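Local coordinates for kinesin-like protein KAR3 (PDB 1F9V) that probably couples ATP hydrolysis to movement along microtubules, as a kinesin-related motor protein of yeast, at residues A[3-7]-A[309-313]; A[281-285]-A[339-343]; A[128-132]-A[233-237]. The protein carries 2 engineered substitutions. All coordinates share one frame; numbering follows the deposited sequence.

Contact 1: A[3-7]-A[309-313]. With ADP (adenosine-5'-diphosphate), chain D.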
ATOM      1  N   GLY A   3     -15.139   2.406  -7.537  1.00 20.94           N
ATOM      2  CA  GLY A   3     -14.292   3.080  -6.517  1.00 18.68           C
ATOM      3  C   GLY A   3     -13.096   3.782  -7.131  1.00 18.69           C
ATOM      4  O   GLY A   3     -12.696   3.476  -8.255  1.00 20.17           O
ATOM      5  N   ASN A   4     -12.522   4.725  -6.391  1.00 16.39           N
ATOM      6  CA  ASN A   4     -11.367   5.483  -6.863  1.00 14.11           C
ATOM      7  C   ASN A   4     -10.097   4.696  -6.571  1.00 12.49           C
ATOM      8  O   ASN A   4      -9.496   4.826  -5.502  1.00 12.33           O
ATOM      9  CB  ASN A   4     -11.316   6.832  -6.164  1.00 14.80           C
ATOM     10  CG  ASN A   4     -10.399   7.804  -6.858  1.00 16.92           C
ATOM     11  OD1 ASN A   4      -9.333   7.426  -7.340  1.00 18.99           O
ATOM     12  ND2 ASN A   4     -10.807   9.065  -6.917  1.00 18.19           N
ATOM     13  N   ILE A   5      -9.692   3.887  -7.542  1.00 10.60           N
ATOM     14  CA  ILE A   5      -8.530   3.026  -7.400  1.00 10.35           C
ATOM     15  C   ILE A   5      -7.505   3.227  -8.512  1.00  9.88           C
ATOM     16  O   ILE A   5      -7.867   3.435  -9.665  1.00 10.69           O
ATOM     17  CB  ILE A   5      -8.973   1.543  -7.423  1.00 11.41           C
ATOM     18  CG1 ILE A   5      -9.923   1.261  -6.256  1.00 11.38           C
ATOM     19  CG2 ILE A   5      -7.765   0.628  -7.373  1.00 11.87           C
ATOM     20  CD1 ILE A   5     -10.896   0.134  -6.532  1.00 12.06           C
ATOM     21  N   ARG A   6      -6.228   3.158  -8.153  1.00  9.30           N
ATOM     22  CA  ARG A   6      -5.150   3.281  -9.125  1.00  9.06           C
ATOM     23  C   ARG A   6      -4.078   2.277  -8.767  1.00  8.19           C
ATOM     24  O   ARG A   6      -3.935   1.891  -7.607  1.00  7.30           O
ATOM     25  CB  ARG A   6      -4.576   4.686  -9.121  1.00 10.94           C
ATOM     26  CG  ARG A   6      -5.613   5.705  -9.484  1.00 15.01           C
ATOM     27  CD  ARG A   6      -5.160   6.598 -10.599  1.00 19.74           C
ATOM     28  NE  ARG A   6      -5.806   7.910 -10.548  1.00 23.37           N
ATOM     29  CZ  ARG A   6      -7.111   8.117 -10.397  1.00 25.71           C
ATOM     30  NH1 ARG A   6      -7.954   7.097 -10.272  1.00 26.97           N
ATOM     31  NH2 ARG A   6      -7.576   9.361 -10.377  1.00 28.30           N
ATOM     32  N   VAL A   7      -3.329   1.849  -9.773  1.00  7.12           N
ATOM     33  CA  VAL A   7      -2.277   0.872  -9.581  1.00  8.26           C
ATOM     34  C   VAL A   7      -0.951   1.347 -10.168  1.00  8.11           C
ATOM     35  O   VAL A   7      -0.898   1.765 -11.324  1.00  7.79           O
ATOM     36  CB  VAL A   7      -2.663  -0.465 -10.252  1.00  8.08           C
ATOM     37  CG1 VAL A   7      -1.570  -1.497 -10.030  1.00  7.96           C
ATOM     38  CG2 VAL A   7      -4.007  -0.951  -9.700  1.00  8.38           C
ATOM     39  N   ASP A 309     -15.990   7.735  -1.196  1.00 18.61           N
ATOM     40  CA  ASP A 309     -15.156   8.447  -2.158  1.00 18.91           C
ATOM     41  C   ASP A 309     -13.692   8.271  -1.772  1.00 16.97           C
ATOM     42  O   ASP A 309     -12.827   9.032  -2.207  1.00 17.61           O
ATOM     43  CB  ASP A 309     -15.513   9.932  -2.173  1.00 20.32           C
ATOM     44  CG  ASP A 309     -15.793  10.472  -0.787  1.00 23.27           C
ATOM     45  OD1 ASP A 309     -16.553  11.458  -0.684  1.00 24.65           O
ATOM     46  OD2 ASP A 309     -15.256   9.906   0.193  1.00 24.16           O
ATOM     47  N   SER A 310     -13.428   7.266  -0.942  1.00 14.49           N
ATOM     48  CA  SER A 310     -12.072   6.979  -0.501  1.00 12.72           C
ATOM     49  C   SER A 310     -11.207   6.727  -1.739  1.00 12.44           C
ATOM     50  O   SER A 310     -11.704   6.267  -2.774  1.00 13.79           O
ATOM     51  CB  SER A 310     -12.064   5.742   0.405  1.00 11.30           C
ATOM     52  OG  SER A 310     -12.738   5.998   1.627  1.00 12.40           O
ATOM     53  N   LYS A 311      -9.919   7.033  -1.630  1.00 10.22           N
ATOM     54  CA  LYS A 311      -8.990   6.838  -2.742  1.00  9.24           C
ATOM     55  C   LYS A 311      -7.982   5.768  -2.371  1.00  7.94           C
ATOM     56  O   LYS A 311      -7.355   5.832  -1.318  1.00  8.00           O
ATOM     57  CB  LYS A 311      -8.273   8.146  -3.059  1.00  9.58           C
ATOM     58  CG  LYS A 311      -9.223   9.267  -3.413  1.00 13.14           C
ATOM     59  CD  LYS A 311      -8.480  10.572  -3.619  1.00 15.48           C
ATOM     60  CE  LYS A 311      -9.427  11.674  -4.042  1.00 17.63           C
ATOM     61  NZ  LYS A 311      -8.909  12.382  -5.248  1.00 22.76           N
ATOM     62  N   THR A 312      -7.829   4.782  -3.246  1.00  8.44           N
ATOM     63  CA  THR A 312      -6.910   3.688  -2.987  1.00  8.78           C
ATOM     64  C   THR A 312      -5.836   3.565  -4.055  1.00  7.73           C
ATOM     65  O   THR A 312      -6.112   3.714  -5.241  1.00  8.54           O
ATOM     66  CB  THR A 312      -7.677   2.357  -2.902  1.00 10.69           C
ATOM     67  OG1 THR A 312      -8.514   2.380  -1.739  1.00 13.60           O
ATOM     68  CG2 THR A 312      -6.714   1.176  -2.816  1.00 10.30           C
ATOM     69  N   LEU A 313      -4.615   3.295  -3.608  1.00  7.60           N
ATOM     70  CA  LEU A 313      -3.488   3.115  -4.510  1.00  8.22           C
ATOM     71  C   LEU A 313      -2.816   1.786  -4.191  1.00  8.14           C
ATOM     72  O   LEU A 313      -2.389   1.553  -3.060  1.00  8.27           O
ATOM     73  CB  LEU A 313      -2.468   4.249  -4.348  1.00  8.36           C
ATOM     74  CG  LEU A 313      -1.090   3.995  -4.979  1.00  8.87           C
ATOM     75  CD1 LEU A 313      -1.236   3.832  -6.490  1.00 10.54           C
ATOM     76  CD2 LEU A 313      -0.151   5.154  -4.649  1.00  9.45           C
TER
HETATM   77  PB  ADP D 998      -6.630  13.056 -12.366  1.00 45.47           P
HETATM   78  O1B ADP D 998      -7.767  12.820 -13.308  1.00 47.45           O
HETATM   79  O2B ADP D 998      -6.123  11.659 -11.697  1.00 47.20           O
HETATM   80  O3B ADP D 998      -5.504  13.761 -13.049  1.00 45.44           O
HETATM   81  PA  ADP D 998      -7.624  13.532  -9.683  1.00 40.67           P
HETATM   82  O1A ADP D 998      -8.597  14.548  -9.240  1.00 41.21           O
HETATM   83  O2A ADP D 998      -8.220  12.183  -9.738  1.00 40.15           O
HETATM   84  O3A ADP D 998      -7.124  13.897 -11.142  1.00 43.21           O
HETATM   85  O5' ADP D 998      -6.272  13.579  -8.811  1.00 38.08           O
HETATM   86  C5' ADP D 998      -5.060  14.026  -9.426  1.00 34.54           C
HETATM   87  C4' ADP D 998      -3.816  13.370  -8.827  1.00 32.26           C
HETATM   88  O4' ADP D 998      -3.997  12.878  -7.474  1.00 30.09           O
HETATM   89  C3' ADP D 998      -3.309  12.212  -9.658  1.00 31.78           C
HETATM   90  O3' ADP D 998      -2.419  12.612 -10.712  1.00 34.33           O
HETATM   91  C2' ADP D 998      -2.661  11.289  -8.657  1.00 29.61           C
HETATM   92  O2' ADP D 998      -1.259  11.557  -8.487  1.00 28.99           O
HETATM   93  C1' ADP D 998      -3.500  11.510  -7.400  1.00 26.91           C
HETATM   94  N9  ADP D 998      -4.580  10.450  -7.232  1.00 23.92           N
HETATM   95  C8  ADP D 998      -5.912  10.620  -7.328  1.00 22.34           C
HETATM   96  N7  ADP D 998      -6.529   9.446  -7.093  1.00 19.44           N
HETATM   97  C5  ADP D 998      -5.613   8.534  -6.844  1.00 20.27           C
HETATM   98  C6  ADP D 998      -5.604   7.159  -6.524  1.00 19.97           C
HETATM   99  N6  ADP D 998      -6.756   6.470  -6.410  1.00 16.04           N
HETATM  100  N1  ADP D 998      -4.409   6.507  -6.327  1.00 19.71           N
HETATM  101  C2  ADP D 998      -3.222   7.146  -6.426  1.00 20.11           C
HETATM  102  N3  ADP D 998      -3.218   8.460  -6.724  1.00 19.18           N
HETATM  103  C4  ADP D 998      -4.356   9.178  -6.937  1.00 21.44           C
HETATM  104  O   HOH W   1     -13.891   5.152  -3.765  1.00 19.32           O
HETATM  105  O   HOH W   2     -12.664   9.930  -4.674  1.00 23.21           O
HETATM  106  O   HOH W   3      -8.973  10.793  -7.564  1.00 35.42           O

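Contact 2: A[281-285]-A[339-343]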
ATOM      1  N   LEU A 281     -14.449  -3.567  -5.955  1.00 10.46           N
ATOM      2  CA  LEU A 281     -14.674  -2.139  -5.771  1.00 10.82           C
ATOM      3  C   LEU A 281     -14.401  -1.340  -7.040  1.00 11.83           C
ATOM      4  O   LEU A 281     -14.888  -0.219  -7.188  1.00 11.65           O
ATOM      5  CB  LEU A 281     -13.792  -1.607  -4.642  1.00 10.68           C
ATOM      6  CG  LEU A 281     -14.218  -2.010  -3.229  1.00  9.95           C
ATOM      7  CD1 LEU A 281     -13.087  -1.733  -2.263  1.00  9.99           C
ATOM      8  CD2 LEU A 281     -15.465  -1.234  -2.832  1.00 11.08           C
ATOM      9  N   GLY A 282     -13.621  -1.921  -7.951  1.00 12.79           N
ATOM     10  CA  GLY A 282     -13.289  -1.239  -9.193  1.00 13.67           C
ATOM     11  C   GLY A 282     -14.256  -1.561 -10.324  1.00 15.78           C
ATOM     12  O   GLY A 282     -14.074  -1.099 -11.458  1.00 13.90           O
ATOM     13  N   GLN A 283     -15.289  -2.350 -10.016  1.00 15.83           N
ATOM     14  CA  GLN A 283     -16.292  -2.747 -11.001  1.00 19.12           C
ATOM     15  C   GLN A 283     -17.428  -1.730 -11.077  1.00 20.86           C
ATOM     16  O   GLN A 283     -17.736  -1.064 -10.093  1.00 20.82           O
ATOM     17  CB  GLN A 283     -16.852  -4.125 -10.642  1.00 19.56           C
ATOM     18  CG  GLN A 283     -15.843  -5.252 -10.805  1.00 22.69           C
ATOM     19  CD  GLN A 283     -15.184  -5.250 -12.173  1.00 26.62           C
ATOM     20  OE1 GLN A 283     -13.971  -5.444 -12.294  1.00 28.57           O
ATOM     21  NE2 GLN A 283     -15.982  -5.029 -13.215  1.00 27.31           N
ATOM     22  N   PRO A 284     -18.071  -1.602 -12.265  1.00 24.07           N
ATOM     23  CA  PRO A 284     -19.176  -0.662 -12.507  1.00 27.59           C
ATOM     24  C   PRO A 284     -20.338  -0.716 -11.514  1.00 32.67           C
ATOM     25  O   PRO A 284     -21.112   0.234 -11.416  1.00 33.87           O
ATOM     26  CB  PRO A 284     -19.613  -0.979 -13.959  1.00 25.75           C
ATOM     27  CG  PRO A 284     -18.454  -1.639 -14.553  1.00 25.87           C
ATOM     28  CD  PRO A 284     -17.743  -2.375 -13.470  1.00 23.17           C
ATOM     29  N   ASP A 285     -20.481  -1.818 -10.798  1.00 37.38           N
ATOM     30  CA  ASP A 285     -21.549  -1.954  -9.812  1.00 42.90           C
ATOM     31  C   ASP A 285     -21.019  -2.197  -8.391  1.00 45.06           C
ATOM     32  O   ASP A 285     -21.420  -3.147  -7.717  1.00 47.31           O
ATOM     33  CB  ASP A 285     -22.509  -3.088 -10.216  1.00 45.98           C
ATOM     34  CG  ASP A 285     -21.794  -4.273 -10.880  1.00 48.75           C
ATOM     35  OD1 ASP A 285     -22.437  -5.327 -11.092  1.00 51.36           O
ATOM     36  OD2 ASP A 285     -20.594  -4.167 -11.196  1.00 49.37           O
ATOM     37  N   ASN A 339      -6.547  -3.672 -10.986  1.00 11.00           N
ATOM     38  CA  ASN A 339      -6.743  -2.521 -11.871  1.00 10.16           C
ATOM     39  C   ASN A 339      -8.264  -2.366 -11.950  1.00 10.74           C
ATOM     40  O   ASN A 339      -8.972  -3.360 -12.115  1.00 11.31           O
ATOM     41  CB  ASN A 339      -6.228  -2.834 -13.282  1.00 10.58           C
ATOM     42  CG  ASN A 339      -4.834  -2.293 -13.547  1.00 11.30           C
ATOM     43  OD1 ASN A 339      -4.394  -1.327 -12.928  1.00 10.51           O
ATOM     44  ND2 ASN A 339      -4.131  -2.922 -14.491  1.00 11.84           N
ATOM     45  N   SER A 340      -8.777  -1.146 -11.843  1.00 10.54           N
ATOM     46  CA  SER A 340     -10.227  -0.957 -11.922  1.00 11.42           C
ATOM     47  C   SER A 340     -10.687  -0.794 -13.374  1.00 13.16           C
ATOM     48  O   SER A 340      -9.860  -0.659 -14.285  1.00 12.97           O
ATOM     49  CB  SER A 340     -10.652   0.263 -11.095  1.00 11.88           C
ATOM     50  OG  SER A 340     -10.526   1.457 -11.845  1.00 12.10           O
ATOM     51  N   THR A 341     -12.001  -0.808 -13.590  1.00 12.42           N
ATOM     52  CA  THR A 341     -12.554  -0.671 -14.934  1.00 13.39           C
ATOM     53  C   THR A 341     -12.369   0.733 -15.496  1.00 14.17           C
ATOM     54  O   THR A 341     -12.930   1.090 -16.533  1.00 15.05           O
ATOM     55  CB  THR A 341     -14.050  -1.051 -14.967  1.00 14.67           C
ATOM     56  OG1 THR A 341     -14.769  -0.289 -13.988  1.00 16.25           O
ATOM     57  CG2 THR A 341     -14.215  -2.535 -14.675  1.00 16.46           C
ATOM     58  N   ARG A 342     -11.582   1.534 -14.794  1.00 14.16           N
ATOM     59  CA  ARG A 342     -11.270   2.877 -15.241  1.00 15.32           C
ATOM     60  C   ARG A 342     -10.183   2.702 -16.311  1.00 14.09           C
ATOM     61  O   ARG A 342     -10.080   3.481 -17.258  1.00 13.02           O
ATOM     62  CB  ARG A 342     -10.721   3.687 -14.064  1.00 17.55           C
ATOM     63  CG  ARG A 342      -9.853   4.867 -14.445  1.00 20.36           C
ATOM     64  CD  ARG A 342      -9.806   5.891 -13.318  1.00 22.24           C
ATOM     65  NE  ARG A 342      -8.735   6.866 -13.509  1.00 24.27           N
ATOM     66  CZ  ARG A 342      -7.453   6.543 -13.648  1.00 23.45           C
ATOM     67  NH1 ARG A 342      -6.547   7.497 -13.818  1.00 24.90           N
ATOM     68  NH2 ARG A 342      -7.077   5.267 -13.617  1.00 24.16           N
ATOM     69  N   LEU A 343      -9.405   1.637 -16.155  1.00 12.91           N
ATOM     70  CA  LEU A 343      -8.286   1.339 -17.038  1.00 13.42           C
ATOM     71  C   LEU A 343      -8.449   0.043 -17.831  1.00 13.91           C
ATOM     72  O   LEU A 343      -8.163  -0.003 -19.030  1.00 12.14           O
ATOM     73  CB  LEU A 343      -7.004   1.280 -16.191  1.00 12.34           C
ATOM     74  CG  LEU A 343      -5.652   0.927 -16.809  1.00 12.15           C
ATOM     75  CD1 LEU A 343      -4.545   1.546 -15.964  1.00 12.43           C
ATOM     76  CD2 LEU A 343      -5.487  -0.583 -16.871  1.00 13.26           C
TER
HETATM   77  O   HOH W   4     -11.163  -4.433 -13.391  1.00 36.66           O

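Contact 3: A[128-132]-A[233-237]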
ATOM      1  N   GLY A 128      -7.363  29.994   8.066  1.00 25.23           N
ATOM      2  CA  GLY A 128      -8.030  29.765   9.334  1.00 25.45           C
ATOM      3  C   GLY A 128      -8.190  28.314   9.743  1.00 25.05           C
ATOM      4  O   GLY A 128      -8.935  28.006  10.674  1.00 25.00           O
ATOM      5  N   TRP A 129      -7.487  27.416   9.063  1.00 24.43           N
ATOM      6  CA  TRP A 129      -7.585  25.995   9.377  1.00 23.78           C
ATOM      7  C   TRP A 129      -6.649  25.560  10.498  1.00 22.48           C
ATOM      8  O   TRP A 129      -5.481  25.939  10.539  1.00 22.44           O
ATOM      9  CB  TRP A 129      -7.295  25.157   8.125  1.00 23.88           C
ATOM     10  CG  TRP A 129      -8.474  24.976   7.227  1.00 24.64           C
ATOM     11  CD1 TRP A 129      -8.706  25.611   6.042  1.00 25.30           C
ATOM     12  CD2 TRP A 129      -9.593  24.104   7.442  1.00 25.01           C
ATOM     13  NE1 TRP A 129      -9.903  25.191   5.505  1.00 25.83           N
ATOM     14  CE2 TRP A 129     -10.468  24.266   6.343  1.00 25.31           C
ATOM     15  CE3 TRP A 129      -9.944  23.203   8.459  1.00 24.74           C
ATOM     16  CZ2 TRP A 129     -11.671  23.559   6.231  1.00 24.22           C
ATOM     17  CZ3 TRP A 129     -11.140  22.500   8.344  1.00 24.32           C
ATOM     18  CH2 TRP A 129     -11.989  22.685   7.238  1.00 24.07           C
ATOM     19  N   ASP A 130      -7.180  24.766  11.418  1.00 22.30           N
ATOM     20  CA  ASP A 130      -6.395  24.236  12.516  1.00 22.37           C
ATOM     21  C   ASP A 130      -6.512  22.728  12.381  1.00 22.00           C
ATOM     22  O   ASP A 130      -7.605  22.174  12.499  1.00 22.95           O
ATOM     23  CB  ASP A 130      -6.963  24.686  13.860  1.00 26.19           C
ATOM     24  CG  ASP A 130      -6.076  24.294  15.027  1.00 28.95           C
ATOM     25  OD1 ASP A 130      -4.898  23.948  14.799  1.00 30.91           O
ATOM     26  OD2 ASP A 130      -6.556  24.332  16.179  1.00 32.09           O
ATOM     27  N   TYR A 131      -5.390  22.066  12.124  1.00 18.91           N
ATOM     28  CA  TYR A 131      -5.385  20.618  11.953  1.00 16.22           C
ATOM     29  C   TYR A 131      -4.627  19.909  13.063  1.00 15.77           C
ATOM     30  O   TYR A 131      -3.569  20.366  13.499  1.00 16.52           O
ATOM     31  CB  TYR A 131      -4.737  20.245  10.609  1.00 14.86           C
ATOM     32  CG  TYR A 131      -5.620  20.412   9.394  1.00 12.70           C
ATOM     33  CD1 TYR A 131      -6.443  19.373   8.954  1.00 13.14           C
ATOM     34  CD2 TYR A 131      -5.602  21.593   8.656  1.00 12.92           C
ATOM     35  CE1 TYR A 131      -7.220  19.506   7.807  1.00 13.63           C
ATOM     36  CE2 TYR A 131      -6.377  21.737   7.505  1.00 13.48           C
ATOM     37  CZ  TYR A 131      -7.182  20.689   7.088  1.00 13.02           C
ATOM     38  OH  TYR A 131      -7.944  20.832   5.957  1.00 14.66           O
ATOM     39  N   LYS A 132      -5.167  18.783  13.514  1.00 15.33           N
ATOM     40  CA  LYS A 132      -4.517  17.984  14.541  1.00 17.07           C
ATOM     41  C   LYS A 132      -4.247  16.632  13.907  1.00 15.19           C
ATOM     42  O   LYS A 132      -5.076  16.126  13.158  1.00 15.89           O
ATOM     43  CB  LYS A 132      -5.415  17.815  15.768  1.00 19.14           C
ATOM     44  CG  LYS A 132      -5.383  19.013  16.701  1.00 21.77           C
ATOM     45  CD  LYS A 132      -6.317  20.104  16.201  1.00 24.14           C
ATOM     46  CE  LYS A 132      -7.709  19.555  15.900  1.00 24.15           C
ATOM     47  NZ  LYS A 132      -8.491  20.466  15.019  1.00 24.96           N
ATOM     48  N   GLY A 233     -16.512  27.803  10.399  1.00 36.94           N
ATOM     49  CA  GLY A 233     -16.903  26.735  11.305  1.00 37.95           C
ATOM     50  C   GLY A 233     -16.804  25.363  10.662  1.00 37.77           C
ATOM     51  O   GLY A 233     -17.247  24.364  11.232  1.00 39.38           O
ATOM     52  N   ALA A 234     -16.214  25.316   9.473  1.00 37.82           N
ATOM     53  CA  ALA A 234     -16.052  24.068   8.737  1.00 36.71           C
ATOM     54  C   ALA A 234     -15.296  23.020   9.544  1.00 36.43           C
ATOM     55  O   ALA A 234     -14.516  23.344  10.442  1.00 36.95           O
ATOM     56  CB  ALA A 234     -15.329  24.331   7.424  1.00 36.92           C
ATOM     57  N   HIS A 235     -15.536  21.757   9.215  1.00 35.75           N
ATOM     58  CA  HIS A 235     -14.878  20.649   9.891  1.00 34.44           C
ATOM     59  C   HIS A 235     -14.501  19.630   8.828  1.00 31.53           C
ATOM     60  O   HIS A 235     -15.165  19.531   7.796  1.00 32.28           O
ATOM     61  CB  HIS A 235     -15.826  20.002  10.906  1.00 36.90           C
ATOM     62  CG  HIS A 235     -15.713  20.560  12.293  1.00 39.33           C
ATOM     63  ND1 HIS A 235     -16.337  21.727  12.681  1.00 39.85           N
ATOM     64  CD2 HIS A 235     -15.081  20.089  13.396  1.00 39.61           C
ATOM     65  CE1 HIS A 235     -16.097  21.950  13.963  1.00 39.88           C
ATOM     66  NE2 HIS A 235     -15.336  20.969  14.419  1.00 39.70           N
ATOM     67  N   SER A 236     -13.432  18.882   9.075  1.00 27.49           N
ATOM     68  CA  SER A 236     -12.991  17.867   8.129  1.00 23.40           C
ATOM     69  C   SER A 236     -12.224  16.769   8.856  1.00 20.08           C
ATOM     70  O   SER A 236     -11.489  17.038   9.807  1.00 19.85           O
ATOM     71  CB  SER A 236     -12.121  18.498   7.034  1.00 22.97           C
ATOM     72  OG  SER A 236     -10.748  18.465   7.371  1.00 25.82           O
ATOM     73  N   TYR A 237     -12.419  15.529   8.416  1.00 17.56           N
ATOM     74  CA  TYR A 237     -11.742  14.386   9.013  1.00 14.84           C
ATOM     75  C   TYR A 237     -11.388  13.375   7.932  1.00 13.22           C
ATOM     76  O   TYR A 237     -12.248  12.950   7.172  1.00 12.94           O
ATOM     77  CB  TYR A 237     -12.634  13.722  10.062  1.00 12.72           C
ATOM     78  CG  TYR A 237     -11.883  12.789  10.983  1.00 14.07           C
ATOM     79  CD1 TYR A 237     -11.181  13.278  12.089  1.00 13.03           C
ATOM     80  CD2 TYR A 237     -11.864  11.415  10.747  1.00 13.61           C
ATOM     81  CE1 TYR A 237     -10.484  12.417  12.937  1.00 14.11           C
ATOM     82  CE2 TYR A 237     -11.172  10.551  11.589  1.00 14.13           C
ATOM     83  CZ  TYR A 237     -10.487  11.055  12.680  1.00 13.70           C
ATOM     84  OH  TYR A 237      -9.829  10.191  13.520  1.00 15.63           O
TER

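Contact 1: A[3-7]-A[309-313]
In the central sheet of the kinesin motor domain, two parallel strands set Asn-4, Ile-5 and Arg-6 beside Lys-311, Thr-312 and Leu-313, their short axes 4.8 Å apart. The register is read from two backbone bonds: Thr-312 N gives to Asn-4 O at 2.8 Å (173° at the hydrogen), and Arg-6 N gives to Thr-312 O at 3.0 Å, more bent at 148°. Ile-5 and Thr-312 lie side by side on one face of the sheet. The other face, with Asn-4, Arg-6, Lys-311 and Leu-313, receives an ADP distinct from the one at the P-loop.

The adenine amino group is held twice, since ADP N6 donates to Asn-4 OD1 at 2.9 Å and to Thr-312 O at 3.1 Å. In Asn-4, CG stands anti to the backbone N (chi1 -164°), which brings the amide to the base. Arg-6 runs over a face of the base, its CG 3.3 Å from ADP C6; a bend at chi2 then turns the chain so that N7 lies over a face of the guanidinium, toward that group's rim, and NH2 bonds to ADP O2B at 3.0 Å. Leu-313 CB and CD1 meet the N1–C2 side of the base. Beyond Asn-4, a water accepts from both its ND2 and Lys-311 NZ and donates to ADP O2A at 2.7 Å.

Thus the strand pair reads adenine with two acceptors, one a backbone carbonyl that also holds the sheet together, while Arg-6 directly and Lys-311 through water probably offset the charge of the phosphates.

Contact 2: A[281-285]-A[339-343]
Thr-341 reaches Gly-282 with two donors, and the orientation of its branches explains the rest of the contact. Its OG1 sits between the backbone N and the carbonyl carbon (chi1 54°), the crowded position, which places the hydroxyl on the same side as the amide. Both then grip one acceptor: OG1 gives to Gly-282 O at 2.7 Å, in the carbonyl plane, and Thr-341 N gives to Gly-282 O at 3.0 Å through an almost straight bond (172°), with the amide tilted 28° from that plane. The OG1 bond should hold chi1 of the threonine, while the N bond ties its backbone.

The methyl branch is turned to the glutamine. Gln-283 and Thr-341 cross at about a right angle, and CG2 of the threonine touches Gln-283 NE2 at 3.4 Å. The pyrrolidine ring of Pro-284 fits against both branches, its CD lying 3.7 Å from Thr-341 OG1. The glutamine amide is bent back at chi2, and its OE1 receives a water at 3.2 Å that also donates to Asn-339 O, so solvent bridges the two loops next to the direct bonds.

Gly-282 CA rests 3.6 Å from Ser-340 CB. A CB on this glycine would probably collide with Ser-340 CB, which is consistent with the close approach needing a glycine.

One loop follows helix 258-281, which corresponds to the switch II helix of kinesins, and the other follows helix 325-338. Leu-281 and Asn-339 both lean on strand 4-11, at Ile-5 and Val-7, while Asn-339 ND2 bonds to Lys-55 O and Arg-342 forms a salt bridge with Asp-57, placing the junction on the face of strand 4-11 that carries Ile-5 and Val-7.

Contact 3: A[128-132]-A[233-237]
Trp-129 meets Ala-234 through the far end of its indole: CH2 lies 3.7 Å from Ala-234 CB, and CZ2 of the indole stands 3.9 Å from that methyl. The approach is oblique to the ring. Further along, Trp-129 CZ3 comes within 4.2 Å of Ser-236 OG, and Tyr-131 CE1 approaches the same hydroxyl oxygen at 3.7 Å, also obliquely. Ala-234 and Ser-236 both direct their side chains at the opposing segment.

Within segment 128-132 the two aromatic residues support each other, Tyr-131 OH standing 3.9 Å above one face of the indole, displaced toward its rim. That hydroxyl is bonded to Leu-81 O, which fixes the end of the tyrosine. The indole swings toward Ala-234 because its CG lies beside the backbone N (chi1 -83°), and Leu-124 packs on it. Gly-128, with positive phi (80°), closes helix 109-124 in a Schellman motif just before the tryptophan, so the helix end sets where the ring begins.

The backbones remain apart, with CA atoms of Tyr-131 and Ser-236 8.9 Å from each other. Strand 218-228 lies between them, pairing with both: Asp-130 bonds to Ser-228, and Ser-236 to Gly-227. With an alanine here in place of the indole, the Ala-234 methyl would probably lose its apolar partner and a gap open beside the Tyr-131 hydroxyl.

Chemically this is a small van der Waals bridge at the surface, joining the beginnings of two strands across a third by contact of indole, phenol, methyl and hydroxyl groups.

Overall arrangement
From the N terminus, residues 3-7 open the widest loop, which contact 1 closes 302 residues later at 309-313. Contact 3 (128-132 with 233-237) is nested wholly inside it and closes before contact 2 begins. Contact 2 opens at 281-285, still within that loop, but closes at 339-343 beyond it, so contacts 1 and 2 cross. Their centres are 10 Å apart and they touch, Ile-5 CD1 reaching Gly-282 N at 3.7 Å and Val-7 CG2 reaching Asn-339 OD1 at 3.3 Å; this joins the N-terminal strand to the loops after helices 258-281 and 325-338. Contact 3 belongs to a remote part of the same sheet, its centre 24 Å from that of contact 1 and 32 Å from that of contact 2.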